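Local coordinates for protein histidine kinase (PDB 3LI8) that is predicted to be a membrane sensor histidine kinase that passes phosphate from ATP to a protein histidine, this piece being its Cache sensor domain, at residues T138-Y143 against M150-S155; K109-V114 against F144-F149. All coordinates share one frame; numbering follows the deposited sequence.

From the N-terminal side, the chain first reaches 109-114, the turn between strands 105-108 and 115-118, then helix 126-134, and next the short strand 138-139 with the loop after it. In contact 1, 138-143 lies back against 150-155, closing a short loop made up of the hairpin residues 144-149. Contact 2 brings that same hairpin end against 109-114, closing a much longer loop that includes helix 126-134. The segments alternate along the chain, so the two contacts cross. They meet where Met-150 CE lies 3.7 Å from Ile-110 CD1. Contact 1 holds 138-143 along strand 148-159; contact 2 ties the hairpin turn to a loop of the same antiparallel sheet.

Contact 1 (T138-Y143 against M150-S155); sequences TLTEPY and MVSYDS. With SO4 (sulfate ion), chain F.
Thr-140 OG1 is gripped from two directions: it accepts the backbone N-H of Ser-152 (3.1 Å from N to OG1) and donates to the carbonyl O of Glu-141, approaching from above that carbonyl plane. With OG1 set between the backbone N and the carbonyl carbon (chi1 67°), the hydroxyl does what a strand carbonyl would otherwise do. Thr-140 O itself is buried without a polar partner, 3.5 Å from Val-151 CG1. Thr-140 N still bonds to Ser-152 O at 2.9 Å. This is where the pairing slips by one residue, between the Thr-138/Asp-154 and Leu-139/Tyr-153 pairs and the hydrogen-bonded pair Tyr-143/Met-150.

Leu-139 and Tyr-153 share one face of the sheet. Leu-139 CD1 stands over the centre of the Tyr-153 ring, 3.7 Å from its centroid, in a CH-pi contact, and the same methyl rests on Val-151 CB. Met-33 of helix 13-48 packs against both Leu-139 and Tyr-153.

Tyr-143, Met-150 and Asp-154 lie on the opposite face. CG of Met-150, a selenomethionine, sits over the Tyr-143 ring, offset toward the rim, 4.2 Å from the centroid. Its SE lies oblique to the same ring, a Met-aromatic contact. Ser-152 OG lies at the ring edge, in plane, 2.5 Å from Tyr-143 OH, so short that its exact length is doubtful; sulfate O2 is 2.8 Å from the same OH, a weak hydrogen bond. Ser-152 OG also bonds to Asp-170, and Asp-154 to Tyr-76. The sulfate and an ethanediol near Tyr-143 probably come from the crystallisation liquor, but such molecules often mark pockets, which is consistent with a ligand-binding face on the antiparallel sheet of this Cache domain.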
loop_
_atom_site.group_PDB
_atom_site.type_symbol
_atom_site.label_atom_id
_atom_site.label_comp_id
_atom_site.label_asym_id
_atom_site.label_seq_id
_atom_site.Cartn_x
_atom_site.Cartn_y
_atom_site.Cartn_z
ATOM N N THR A 138 5.309 -2.508 8.133
ATOM C CA THR A 138 5.520 -2.849 6.718
ATOM C C THR A 138 4.365 -2.332 5.850
ATOM O O THR A 138 3.240 -2.234 6.325
ATOM C CB THR A 138 5.605 -4.375 6.644
ATOM O OG1 THR A 138 6.733 -4.797 7.410
ATOM C CG2 THR A 138 5.790 -4.883 5.193
ATOM N N LEU A 139 4.660 -1.986 4.591
ATOM C CA LEU A 139 3.644 -1.625 3.590
ATOM C C LEU A 139 4.018 -2.516 2.401
ATOM O O LEU A 139 5.134 -2.437 1.854
ATOM C CB LEU A 139 3.768 -0.147 3.208
ATOM C CG LEU A 139 2.910 0.262 2.029
ATOM C CD1 LEU A 139 1.456 -0.278 2.178
ATOM C CD2 LEU A 139 2.826 1.809 1.810
ATOM N N THR A 140 3.139 -3.439 2.015
ATOM C CA THR A 140 3.475 -4.296 0.850
ATOM C C THR A 140 3.425 -3.497 -0.442
ATOM O O THR A 140 2.828 -2.426 -0.535
ATOM C CB THR A 140 2.443 -5.459 0.686
ATOM O OG1 THR A 140 1.179 -4.918 0.334
ATOM C CG2 THR A 140 2.295 -6.188 2.016
ATOM N N GLU A 141 4.072 -4.050 -1.459
ATOM C CA GLU A 141 3.823 -3.639 -2.814
ATOM C C GLU A 141 2.339 -3.968 -3.139
ATOM O O GLU A 141 1.752 -4.819 -2.494
ATOM C CB GLU A 141 4.795 -4.377 -3.724
ATOM C CG GLU A 141 6.200 -3.792 -3.575
ATOM C CD GLU A 141 6.259 -2.361 -4.106
ATOM O OE1 GLU A 141 6.332 -2.196 -5.339
ATOM O OE2 GLU A 141 6.195 -1.392 -3.302
ATOM N N PRO A 142 1.731 -3.239 -4.074
ATOM C CA PRO A 142 0.330 -3.446 -4.409
ATOM C C PRO A 142 0.100 -4.820 -5.065
ATOM O O PRO A 142 1.009 -5.432 -5.700
ATOM C CB PRO A 142 0.016 -2.296 -5.349
ATOM C CG PRO A 142 1.324 -2.090 -6.089
ATOM C CD PRO A 142 2.359 -2.226 -4.951
ATOM N N TYR A 143 -1.096 -5.350 -4.866
ATOM C CA TYR A 143 -1.358 -6.659 -5.468
ATOM C C TYR A 143 -2.836 -6.811 -5.638
ATOM O O TYR A 143 -3.635 -6.039 -5.112
ATOM C CB TYR A 143 -0.837 -7.781 -4.572
ATOM C CG TYR A 143 -1.384 -7.814 -3.151
ATOM C CD1 TYR A 143 -2.291 -8.780 -2.774
ATOM C CD2 TYR A 143 -0.941 -6.888 -2.189
ATOM C CE1 TYR A 143 -2.767 -8.846 -1.482
ATOM C CE2 TYR A 143 -1.371 -6.987 -0.850
ATOM C CZ TYR A 143 -2.316 -7.936 -0.535
ATOM O OH TYR A 143 -2.815 -8.015 0.729
HETATM N N MSE A 150 -4.999 -3.676 -4.115
HETATM C CA MSE A 150 -4.832 -3.140 -2.760
HETATM C C MSE A 150 -3.389 -3.184 -2.309
HETATM O O MSE A 150 -2.504 -3.745 -2.990
HETATM C CB MSE A 150 -5.669 -3.960 -1.778
HETATM C CG MSE A 150 -5.183 -5.350 -1.786
HETATM SE SE MSE A 150 -6.098 -6.583 -0.375
HETATM C CE MSE A 150 -7.598 -6.158 -0.793
ATOM N N VAL A 151 -3.117 -2.490 -1.185
ATOM C CA VAL A 151 -1.822 -2.722 -0.478
ATOM C C VAL A 151 -2.246 -3.077 0.964
ATOM O O VAL A 151 -3.414 -2.790 1.361
ATOM C CB VAL A 151 -0.933 -1.468 -0.391
ATOM C CG1 VAL A 151 -0.243 -1.184 -1.745
ATOM C CG2 VAL A 151 -1.765 -0.253 0.093
ATOM N N SER A 152 -1.308 -3.614 1.726
ATOM C CA SER A 152 -1.538 -4.051 3.139
ATOM C C SER A 152 -0.491 -3.355 4.002
ATOM O O SER A 152 0.697 -3.365 3.653
ATOM C CB SER A 152 -1.351 -5.584 3.261
ATOM O OG SER A 152 -2.275 -6.271 2.385
ATOM N N TYR A 153 -0.969 -2.767 5.083
ATOM C CA TYR A 153 -0.123 -2.135 6.114
ATOM C C TYR A 153 -0.130 -3.129 7.254
ATOM O O TYR A 153 -1.202 -3.544 7.690
ATOM C CB TYR A 153 -0.798 -0.890 6.624
ATOM C CG TYR A 153 -0.779 0.280 5.621
ATOM C CD1 TYR A 153 0.217 1.280 5.682
ATOM C CD2 TYR A 153 -1.744 0.369 4.605
ATOM C CE1 TYR A 153 0.212 2.322 4.753
ATOM C CE2 TYR A 153 -1.706 1.400 3.642
ATOM C CZ TYR A 153 -0.724 2.350 3.752
ATOM O OH TYR A 153 -0.770 3.374 2.849
ATOM N N ASP A 154 1.034 -3.527 7.764
ATOM C CA ASP A 154 1.035 -4.549 8.848
ATOM C C ASP A 154 2.060 -4.138 9.884
ATOM O O ASP A 154 3.184 -3.801 9.518
ATOM C CB ASP A 154 1.418 -5.939 8.288
ATOM C CG ASP A 154 0.456 -6.381 7.223
ATOM O OD1 ASP A 154 -0.635 -6.847 7.607
ATOM O OD2 ASP A 154 0.718 -6.120 6.020
ATOM N N SER A 155 1.658 -4.208 11.138
ATOM C CA SER A 155 2.568 -3.856 12.269
ATOM C C SER A 155 2.753 -5.031 13.188
ATOM O O SER A 155 1.805 -5.758 13.478
ATOM C CB SER A 155 1.892 -2.725 13.100
ATOM O OG SER A 155 1.902 -1.538 12.296
HETATM S S SO4 F . -4.157 -10.913 2.688
HETATM O O1 SO4 F . -5.409 -10.339 2.187
HETATM O O2 SO4 F . -3.008 -10.519 1.862
HETATM O O3 SO4 F . -4.095 -12.376 2.839
HETATM O O4 SO4 F . -3.935 -10.237 4.048
#

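Contact 2 (K109-V114 against F144-F149); sequences KINGPV and FYEGIF
Ile-110 points its side chain at the tip of the 144-149 hairpin and meets three residues there, each by a different branch or from a different angle. It crosses Tyr-145 at about a right angle, so that the ring is met at its edge: Ile-110 CD1 lies 3.9 Å from Tyr-145 CD2, near the ring plane, and CG1 comes up beside CE2. The other branch, CG2, packs on Ile-148 CG1 at 4.0 Å, the two isoleucines crossing obliquely. CG2 also meets Glu-146 from across, 3.8 Å from its CB and closer still to OE1.

Glu-146 lies with its CG over the centre of the Tyr-145 ring, 3.9 Å above the plane. From there the extended chain (chi2 179°) carries the carboxylate out past Ile-110. One face of the ring is thus taken by its own neighbour while the isoleucine keeps to the edge.

A water completes the junction, donating to Ile-110 O at 3.0 Å and to Glu-146 O at 2.6 Å. Replacing Ile-110 by an alanine would probably open a gap between the Tyr-145 edge, Ile-148 and the Glu-146 chain, leaving those side chains without the packing of CG1, CG2 and CD1.

Each side is a tight turn. Lys-109 to Gly-112 form a type I turn, and Tyr-145 to Ile-148 a type I' turn whose two middle residues, Glu-146 and Gly-147, have positive phi. The first turn lies in the loop between strands 105-108 and 115-118, where Lys-109 and Val-114 pack on helix 55-67; the second links strand 143-145 to strand 148-159, at the surface.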
loop_
_atom_site.group_PDB
_atom_site.type_symbol
_atom_site.label_atom_id
_atom_site.label_comp_id
_atom_site.label_asym_id
_atom_site.label_seq_id
_atom_site.Cartn_x
_atom_site.Cartn_y
_atom_site.Cartn_z
ATOM N N LYS A 109 -14.590 -6.984 3.907
ATOM C CA LYS A 109 -15.732 -6.897 2.986
ATOM C C LYS A 109 -15.327 -7.069 1.507
ATOM O O LYS A 109 -15.935 -6.463 0.608
ATOM C CB LYS A 109 -16.510 -5.590 3.201
ATOM C CG LYS A 109 -15.605 -4.431 3.056
ATOM C CD LYS A 109 -16.364 -3.097 3.364
ATOM C CE LYS A 109 -16.807 -3.023 4.795
ATOM N NZ LYS A 109 -17.233 -1.576 5.121
ATOM N N ILE A 110 -14.359 -7.931 1.283
ATOM C CA ILE A 110 -13.777 -8.174 -0.057
ATOM C C ILE A 110 -14.894 -8.629 -0.975
ATOM O O ILE A 110 -14.933 -8.209 -2.169
ATOM C CB ILE A 110 -12.745 -9.315 0.037
ATOM C CG1 ILE A 110 -11.496 -8.908 0.815
ATOM C CG2 ILE A 110 -12.290 -9.719 -1.351
ATOM C CD1 ILE A 110 -10.689 -7.899 0.071
ATOM N N ASN A 111 -15.859 -9.365 -0.432
ATOM C CA ASN A 111 -16.901 -9.939 -1.320
ATOM C C ASN A 111 -18.235 -9.230 -1.177
ATOM O O ASN A 111 -19.269 -9.684 -1.714
ATOM C CB ASN A 111 -16.979 -11.450 -1.113
ATOM C CG ASN A 111 -15.695 -12.130 -1.588
ATOM O OD1 ASN A 111 -14.879 -12.580 -0.777
ATOM N ND2 ASN A 111 -15.411 -12.003 -2.885
ATOM N N GLY A 112 -18.237 -8.131 -0.434
ATOM C CA GLY A 112 -19.448 -7.366 -0.242
ATOM C C GLY A 112 -19.809 -7.216 1.219
ATOM O O GLY A 112 -19.541 -6.160 1.814
ATOM N N PRO A 113 -20.411 -8.256 1.824
ATOM C CA PRO A 113 -20.822 -8.174 3.214
ATOM C C PRO A 113 -19.613 -8.345 4.168
ATOM O O PRO A 113 -18.545 -8.860 3.768
ATOM C CB PRO A 113 -21.839 -9.325 3.360
ATOM C CG PRO A 113 -21.370 -10.358 2.356
ATOM C CD PRO A 113 -20.886 -9.493 1.175
ATOM N N VAL A 114 -19.765 -7.837 5.389
ATOM C CA VAL A 114 -18.668 -7.967 6.382
ATOM C C VAL A 114 -18.654 -9.402 6.912
ATOM O O VAL A 114 -19.685 -9.893 7.421
ATOM C CB VAL A 114 -18.846 -6.961 7.551
ATOM C CG1 VAL A 114 -17.750 -7.222 8.601
ATOM C CG2 VAL A 114 -18.664 -5.483 7.047
ATOM N N PHE A 144 -3.220 -7.826 -6.394
ATOM C CA PHE A 144 -4.640 -8.138 -6.474
ATOM C C PHE A 144 -4.981 -9.297 -5.563
ATOM O O PHE A 144 -4.223 -10.268 -5.424
ATOM C CB PHE A 144 -4.964 -8.551 -7.948
ATOM C CG PHE A 144 -4.989 -7.389 -8.900
ATOM C CD1 PHE A 144 -6.122 -6.600 -9.004
ATOM C CD2 PHE A 144 -3.873 -7.068 -9.651
ATOM C CE1 PHE A 144 -6.182 -5.454 -9.858
ATOM C CE2 PHE A 144 -3.931 -5.934 -10.530
ATOM C CZ PHE A 144 -5.096 -5.152 -10.612
ATOM N N TYR A 145 -6.156 -9.219 -4.930
ATOM C CA TYR A 145 -6.631 -10.310 -4.079
ATOM C C TYR A 145 -8.126 -10.398 -4.307
ATOM O O TYR A 145 -8.880 -9.447 -4.036
ATOM C CB TYR A 145 -6.289 -10.100 -2.592
ATOM C CG TYR A 145 -6.955 -11.051 -1.641
ATOM C CD1 TYR A 145 -6.430 -12.335 -1.448
ATOM C CD2 TYR A 145 -8.084 -10.685 -0.951
ATOM C CE1 TYR A 145 -7.034 -13.229 -0.589
ATOM C CE2 TYR A 145 -8.731 -11.596 -0.079
ATOM C CZ TYR A 145 -8.202 -12.842 0.088
ATOM O OH TYR A 145 -8.809 -13.710 0.961
ATOM N N GLU A 146 -8.554 -11.565 -4.801
ATOM C CA GLU A 146 -9.994 -11.748 -5.126
ATOM C C GLU A 146 -10.586 -10.581 -5.861
ATOM O O GLU A 146 -11.699 -10.117 -5.580
ATOM C CB GLU A 146 -10.831 -12.124 -3.873
ATOM C CG GLU A 146 -10.308 -13.387 -3.250
ATOM C CD GLU A 146 -11.059 -13.815 -1.985
ATOM O OE1 GLU A 146 -11.940 -13.086 -1.512
ATOM O OE2 GLU A 146 -10.759 -14.895 -1.489
ATOM N N GLY A 147 -9.841 -10.082 -6.842
ATOM C CA GLY A 147 -10.395 -9.082 -7.701
ATOM C C GLY A 147 -10.122 -7.672 -7.219
ATOM O O GLY A 147 -10.474 -6.735 -7.911
ATOM N N ILE A 148 -9.560 -7.530 -6.010
ATOM C CA ILE A 148 -9.435 -6.168 -5.432
ATOM C C ILE A 148 -7.962 -5.753 -5.459
ATOM O O ILE A 148 -7.136 -6.465 -4.871
ATOM C CB ILE A 148 -9.854 -6.143 -3.944
ATOM C CG1 ILE A 148 -11.308 -6.677 -3.744
ATOM C CG2 ILE A 148 -9.693 -4.700 -3.357
ATOM C CD1 ILE A 148 -12.338 -5.964 -4.582
ATOM N N PHE A 149 -7.683 -4.615 -6.083
ATOM C CA PHE A 149 -6.286 -4.069 -6.138
ATOM C C PHE A 149 -6.078 -3.334 -4.823
ATOM O O PHE A 149 -6.901 -2.499 -4.458
ATOM C CB PHE A 149 -6.210 -3.069 -7.268
ATOM C CG PHE A 149 -4.799 -2.606 -7.568
ATOM C CD1 PHE A 149 -3.753 -3.489 -7.622
ATOM C CD2 PHE A 149 -4.599 -1.233 -7.829
ATOM C CE1 PHE A 149 -2.458 -2.982 -7.966
ATOM C CE2 PHE A 149 -3.349 -0.743 -8.143
ATOM C CZ PHE A 149 -2.288 -1.627 -8.177
HETATM O O HOH W 1 -14.033 -9.159 -4.918
#